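Local coordinates for Carboxylesterase/phospholipase family protein (Francisella tularensis subsp. tularensis, PDB 4F21), which probably hydrolyses carboxylic ester bonds as a serine hydrolase of the alpha/beta-hydrolase superfamily, at residues P32-R37 and S63-R68; N26-E31 and F71-I76. All blocks are in the same frame, centred on the assembly; numbering follows the deposited sequence.

Contact 1. Residues P32-R37 and S63-R68; sequences PAKQAR and SLDEIR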
loop_
_atom_site.group_PDB
_atom_site.type_symbol
_atom_site.label_atom_id
_atom_site.label_comp_id
_atom_site.label_asym_id
_atom_site.label_seq_id
_atom_site.Cartn_x
_atom_site.Cartn_y
_atom_site.Cartn_z
ATOM N N PRO A 32 -9.993 -18.535 -0.313
ATOM C CA PRO A 32 -10.279 -18.807 1.098
ATOM C C PRO A 32 -10.994 -20.139 1.291
ATOM O O PRO A 32 -11.553 -20.683 0.336
ATOM C CB PRO A 32 -11.194 -17.646 1.490
ATOM C CG PRO A 32 -11.871 -17.270 0.224
ATOM C CD PRO A 32 -10.851 -17.465 -0.853
ATOM N N ALA A 33 -10.964 -20.652 2.517
ATOM C CA ALA A 33 -11.604 -21.920 2.848
ATOM C C ALA A 33 -13.110 -21.868 2.599
ATOM O O ALA A 33 -13.659 -22.720 1.899
ATOM C CB ALA A 33 -11.308 -22.303 4.291
ATOM N N LYS A 34 -13.775 -20.872 3.175
ATOM C CA LYS A 34 -15.192 -20.658 2.909
ATOM C C LYS A 34 -15.338 -19.732 1.706
ATOM O O LYS A 34 -14.351 -19.400 1.050
ATOM C CB LYS A 34 -15.898 -20.062 4.132
ATOM C CG LYS A 34 -15.836 -20.933 5.381
ATOM C CD LYS A 34 -16.587 -20.297 6.541
ATOM C CE LYS A 34 -16.515 -21.163 7.788
ATOM N NZ LYS A 34 -17.257 -20.553 8.926
ATOM N N GLN A 35 -16.568 -19.318 1.419
ATOM C CA GLN A 35 -16.837 -18.453 0.277
ATOM C C GLN A 35 -16.084 -17.132 0.390
ATOM O O GLN A 35 -15.999 -16.550 1.468
ATOM C CB GLN A 35 -18.337 -18.187 0.154
ATOM C CG GLN A 35 -18.724 -17.427 -1.100
ATOM C CD GLN A 35 -20.163 -16.962 -1.072
ATOM O OE1 GLN A 35 -20.654 -16.483 -0.049
ATOM N NE2 GLN A 35 -20.852 -17.105 -2.199
ATOM N N ALA A 36 -15.536 -16.665 -0.728
ATOM C CA ALA A 36 -14.825 -15.392 -0.749
ATOM C C ALA A 36 -15.803 -14.243 -0.580
ATOM O O ALA A 36 -16.693 -14.045 -1.404
ATOM C CB ALA A 36 -14.041 -15.233 -2.040
ATOM N N ARG A 37 -15.635 -13.492 0.501
ATOM C CA ARG A 37 -16.476 -12.337 0.769
ATOM C C ARG A 37 -15.592 -11.098 0.835
ATOM O O ARG A 37 -16.047 -9.981 0.587
ATOM C CB ARG A 37 -17.251 -12.535 2.077
ATOM C CG ARG A 37 -18.386 -11.541 2.307
ATOM C CD ARG A 37 -19.430 -12.089 3.280
ATOM N NE ARG A 37 -18.881 -12.379 4.604
ATOM C CZ ARG A 37 -18.915 -11.536 5.632
ATOM N NH1 ARG A 37 -19.466 -10.339 5.493
ATOM N NH2 ARG A 37 -18.392 -11.885 6.800
ATOM N N SER A 63 -9.613 -14.786 11.054
ATOM C CA SER A 63 -10.243 -15.822 10.242
ATOM C C SER A 63 -10.069 -15.538 8.753
ATOM O O SER A 63 -10.526 -14.514 8.246
ATOM C CB SER A 63 -11.729 -15.974 10.597
ATOM O OG SER A 63 -12.461 -14.784 10.356
ATOM N N LEU A 64 -9.386 -16.445 8.062
ATOM C CA LEU A 64 -9.202 -16.332 6.624
ATOM C C LEU A 64 -10.164 -17.273 5.916
ATOM O O LEU A 64 -9.921 -17.710 4.791
ATOM C CB LEU A 64 -7.757 -16.642 6.234
ATOM C CG LEU A 64 -6.707 -15.706 6.833
ATOM C CD1 LEU A 64 -5.326 -16.079 6.334
ATOM C CD2 LEU A 64 -7.019 -14.245 6.525
ATOM N N ASP A 65 -11.258 -17.582 6.601
ATOM C CA ASP A 65 -12.345 -18.355 6.022
ATOM C C ASP A 65 -12.936 -17.654 4.801
ATOM O O ASP A 65 -13.288 -18.304 3.820
ATOM C CB ASP A 65 -13.440 -18.594 7.062
ATOM C CG ASP A 65 -13.067 -19.667 8.067
ATOM O OD1 ASP A 65 -13.348 -19.483 9.270
ATOM O OD2 ASP A 65 -12.498 -20.698 7.652
ATOM N N GLU A 66 -13.035 -16.329 4.857
ATOM C CA GLU A 66 -13.713 -15.579 3.803
ATOM C C GLU A 66 -12.854 -14.482 3.178
ATOM O O GLU A 66 -13.372 -13.435 2.790
ATOM C CB GLU A 66 -15.001 -14.959 4.349
ATOM C CG GLU A 66 -15.909 -15.936 5.070
ATOM C CD GLU A 66 -17.215 -15.302 5.499
ATOM O OE1 GLU A 66 -18.118 -15.168 4.646
ATOM O OE2 GLU A 66 -17.337 -14.936 6.687
ATOM N N ILE A 67 -11.551 -14.719 3.072
ATOM C CA ILE A 67 -10.647 -13.705 2.530
ATOM C C ILE A 67 -9.781 -14.220 1.377
ATOM O O ILE A 67 -8.937 -15.096 1.565
ATOM C CB ILE A 67 -9.738 -13.109 3.629
ATOM C CG1 ILE A 67 -10.584 -12.464 4.726
ATOM C CG2 ILE A 67 -8.791 -12.082 3.040
ATOM C CD1 ILE A 67 -9.775 -11.859 5.843
ATOM N N ARG A 68 -10.004 -13.668 0.185
ATOM C CA ARG A 68 -9.178 -13.964 -0.979
ATOM C C ARG A 68 -7.930 -13.096 -0.964
ATOM O O ARG A 68 -8.006 -11.902 -0.697
ATOM C CB ARG A 68 -9.952 -13.696 -2.269
ATOM C CG ARG A 68 -9.114 -13.866 -3.534
ATOM C CD ARG A 68 -9.860 -13.409 -4.778
ATOM N NE ARG A 68 -10.963 -14.299 -5.127
ATOM C CZ ARG A 68 -12.244 -14.028 -4.903
ATOM N NH1 ARG A 68 -12.584 -12.888 -4.326
ATOM N NH2 ARG A 68 -13.182 -14.897 -5.256
#

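Contact 2. Residues N26-E31 and F71-I76; sequences NYELME and FPHADI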
loop_
_atom_site.group_PDB
_atom_site.type_symbol
_atom_site.label_atom_id
_atom_site.label_comp_id
_atom_site.label_asym_id
_atom_site.label_seq_id
_atom_site.Cartn_x
_atom_site.Cartn_y
_atom_site.Cartn_z
ATOM N N ASN A 26 1.085 -11.562 -14.067
ATOM C CA ASN A 26 0.991 -12.767 -13.256
ATOM C C ASN A 26 0.702 -12.410 -11.806
ATOM O O ASN A 26 1.024 -11.308 -11.360
ATOM C CB ASN A 26 2.283 -13.579 -13.335
ATOM C CG ASN A 26 2.562 -14.092 -14.727
ATOM O OD1 ASN A 26 1.663 -14.162 -15.564
ATOM N ND2 ASN A 26 3.811 -14.459 -14.984
ATOM N N TYR A 27 0.100 -13.343 -11.075
ATOM C CA TYR A 27 -0.190 -13.129 -9.661
ATOM C C TYR A 27 -0.506 -14.415 -8.902
ATOM O O TYR A 27 -1.143 -15.326 -9.431
ATOM C CB TYR A 27 -1.328 -12.118 -9.486
ATOM C CG TYR A 27 -2.544 -12.376 -10.339
ATOM C CD1 TYR A 27 -2.638 -11.861 -11.626
ATOM C CD2 TYR A 27 -3.611 -13.118 -9.850
ATOM C CE1 TYR A 27 -3.755 -12.090 -12.408
ATOM C CE2 TYR A 27 -4.732 -13.353 -10.622
ATOM C CZ TYR A 27 -4.799 -12.837 -11.899
ATOM O OH TYR A 27 -5.916 -13.067 -12.667
ATOM N N GLU A 28 -0.048 -14.480 -7.656
ATOM C CA GLU A 28 -0.392 -15.580 -6.768
ATOM C C GLU A 28 -1.772 -15.339 -6.179
ATOM O O GLU A 28 -2.074 -14.247 -5.698
ATOM C CB GLU A 28 0.635 -15.717 -5.644
ATOM C CG GLU A 28 2.014 -16.163 -6.097
ATOM C CD GLU A 28 2.112 -17.664 -6.311
ATOM O OE1 GLU A 28 1.141 -18.270 -6.813
ATOM O OE2 GLU A 28 3.165 -18.241 -5.971
ATOM N N LEU A 29 -2.615 -16.360 -6.216
ATOM C CA LEU A 29 -3.976 -16.200 -5.740
ATOM C C LEU A 29 -4.304 -17.221 -4.660
ATOM O O LEU A 29 -4.191 -18.429 -4.876
ATOM C CB LEU A 29 -4.961 -16.297 -6.908
ATOM C CG LEU A 29 -6.323 -15.634 -6.707
ATOM C CD1 LEU A 29 -6.851 -15.110 -8.030
ATOM C CD2 LEU A 29 -7.310 -16.609 -6.087
ATOM N N MET A 30 -4.695 -16.725 -3.491
ATOM C CA MET A 30 -5.137 -17.599 -2.413
ATOM C C MET A 30 -6.652 -17.544 -2.269
ATOM O O MET A 30 -7.214 -16.506 -1.910
ATOM C CB MET A 30 -4.473 -17.226 -1.086
ATOM C CG MET A 30 -3.018 -17.642 -0.972
ATOM S SD MET A 30 -2.384 -17.410 0.699
ATOM C CE MET A 30 -0.680 -17.924 0.496
ATOM N N GLU A 31 -7.304 -18.664 -2.559
ATOM C CA GLU A 31 -8.746 -18.768 -2.401
ATOM C C GLU A 31 -9.056 -19.224 -0.981
ATOM O O GLU A 31 -8.456 -20.178 -0.488
ATOM C CB GLU A 31 -9.326 -19.747 -3.421
ATOM C CG GLU A 31 -10.764 -19.454 -3.808
ATOM C CD GLU A 31 -10.917 -18.099 -4.471
ATOM O OE1 GLU A 31 -11.699 -17.267 -3.962
ATOM O OE2 GLU A 31 -10.254 -17.866 -5.504
ATOM N N PHE A 71 -1.725 -11.508 -4.844
ATOM C CA PHE A 71 -0.314 -11.124 -4.854
ATOM C C PHE A 71 0.205 -10.921 -6.275
ATOM O O PHE A 71 0.801 -11.834 -6.849
ATOM C CB PHE A 71 0.543 -12.200 -4.183
ATOM C CG PHE A 71 0.450 -12.215 -2.687
ATOM C CD1 PHE A 71 1.259 -11.394 -1.923
ATOM C CD2 PHE A 71 -0.431 -13.067 -2.044
ATOM C CE1 PHE A 71 1.182 -11.409 -0.545
ATOM C CE2 PHE A 71 -0.515 -13.088 -0.667
ATOM C CZ PHE A 71 0.293 -12.256 0.085
ATOM N N PRO A 72 -0.008 -9.725 -6.847
ATOM C CA PRO A 72 0.482 -9.430 -8.200
ATOM C C PRO A 72 2.003 -9.508 -8.288
ATOM O O PRO A 72 2.688 -9.140 -7.331
ATOM C CB PRO A 72 0.015 -7.992 -8.436
ATOM C CG PRO A 72 -1.116 -7.796 -7.487
ATOM C CD PRO A 72 -0.763 -8.598 -6.279
ATOM N N HIS A 73 2.521 -9.987 -9.416
ATOM C CA HIS A 73 3.965 -10.073 -9.615
ATOM C C HIS A 73 4.568 -8.682 -9.776
ATOM O O HIS A 73 3.890 -7.749 -10.207
ATOM C CB HIS A 73 4.305 -10.954 -10.821
ATOM C CG HIS A 73 4.138 -12.421 -10.566
ATOM N ND1 HIS A 73 3.147 -12.928 -9.752
ATOM C CD2 HIS A 73 4.833 -13.489 -11.021
ATOM C CE1 HIS A 73 3.241 -14.246 -9.716
ATOM N NE2 HIS A 73 4.256 -14.613 -10.477
ATOM N N ALA A 74 5.850 -8.556 -9.443
ATOM C CA ALA A 74 6.513 -7.255 -9.328
ATOM C C ALA A 74 6.546 -6.412 -10.607
ATOM O O ALA A 74 6.999 -5.268 -10.582
ATOM C CB ALA A 74 7.925 -7.428 -8.773
ATOM N N ASP A 75 6.070 -6.970 -11.716
ATOM C CA ASP A 75 6.023 -6.230 -12.971
ATOM C C ASP A 75 4.961 -5.137 -12.894
ATOM O O ASP A 75 5.000 -4.166 -13.649
ATOM C CB ASP A 75 5.732 -7.168 -14.142
ATOM C CG ASP A 75 6.290 -8.560 -13.925
ATOM O OD1 ASP A 75 7.243 -8.701 -13.129
ATOM O OD2 ASP A 75 5.775 -9.514 -14.547
ATOM N N ILE A 76 4.018 -5.305 -11.971
ATOM C CA ILE A 76 2.984 -4.304 -11.726
ATOM C C ILE A 76 3.611 -3.054 -11.107
ATOM O O ILE A 76 3.049 -1.961 -11.178
ATOM C CB ILE A 76 1.853 -4.866 -10.822
ATOM C CG1 ILE A 76 0.480 -4.502 -11.386
ATOM C CG2 ILE A 76 2.002 -4.397 -9.376
ATOM C CD1 ILE A 76 -0.673 -5.189 -10.687
#

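Contact 1. Residues P32-R37 and S63-R68
The guanidinium of R37 meets the carboxylate of E66 with its edge: E66 CD lies in the guanidinium plane, and the two flat groups are turned 44° apart. This salt bridge is side-on, two hydrogen bonds from R37 NE to E66 OE1 (2.9 Å) and from R37 NH2 to E66 OE2 (3.2 Å). Both oxygens are met from above the carboxylate plane. R37 reaches them because its chain, with CG anti to the backbone N (chi1 -167°), bends at chi3 and brings NE round. The same two residues are joined through the backbone, R37 N donating to E66 O at 3.2 Å. The other guanidinium, that of R68, carries the small A36 methyl over one face, A36 CB to R68 NH2 3.3 Å, and its charge is met by E31. K34 N makes a weak bond to D65 O, and the extended K34 chain crosses D65 at a slant, K34 CD to D65 CB 3.6 Å, its ammonium near the carboxylate but too far for a salt bridge. The compact P32 ring lies against the D65-I67 backbone, P32 CB to D65 O 3.2 Å. Here the loop between strands 27-30 and 38-44 packs against the start of strand 67-72 and the residues just before it, at the margin of the alpha/beta-hydrolase sheet.

Contact 2. Residues N26-E31 and F71-I76
This is an antiparallel strand pairing at the margin of the alpha/beta-hydrolase sheet, where the outermost strand 27-30 runs against the end of strand 67-72, itself parallel to strand 38-44 on its other side. E28 and F71 form the hydrogen-bonded pair: F71 N gives to E28 O at 2.9 Å, and E28 N to F71 O at 2.9 Å. Y27 and P72 are the neighbouring non-hydrogen-bonded pair, a place where proline's missing N-H costs no bond to the facing strand. Their CA atoms lie only 4.0 Å apart, and Y27 CB rests on P72 CA at 3.5 Å. With chi1 at 48°, Y27 CG stands between its backbone N and carbonyl carbon, and the phenol is carried away from F71-I76. On the opposite face E28 CB and F71 CB touch at 3.8 Å; beyond this the polar E28 chain turns off at chi2 towards the surface, whereas the F71 ring goes inward and meets W42. P72 packs on L120 of helix 111-126. The pairing continues past the strand, H73 N donating to N26 O at 2.8 Å. E28 N lies near the plane of the poorly ordered H73 ring at its edge, while N26 CB sits over one ring face in a CH-pi contact, 3.4 Å from the H73 centroid.

How the contacts relate
Both contacts use strand 67-72, contact 1 at its start and contact 2 at its end, with centres about 18 Å apart. Antiparallel pairing makes the loop 32-37, which follows strand 27-30, arrive where strand 67-72 begins, so contact 1 falls within the span of chain that contact 2 brings together. A salt bridge ties them directly: R68 NH2 lies 3.1 Å from E31 OE1. That oxygen also packs on A36 CB at 3.6 Å, and R68 CG lies 3.6 Å from M30 O. Neither contact includes a member of the probable S140-H226-D194 catalytic triad; contact 2 pairs the edge strand with strand 67-72, and contact 1 packs the loop that follows it against that strand's beginning.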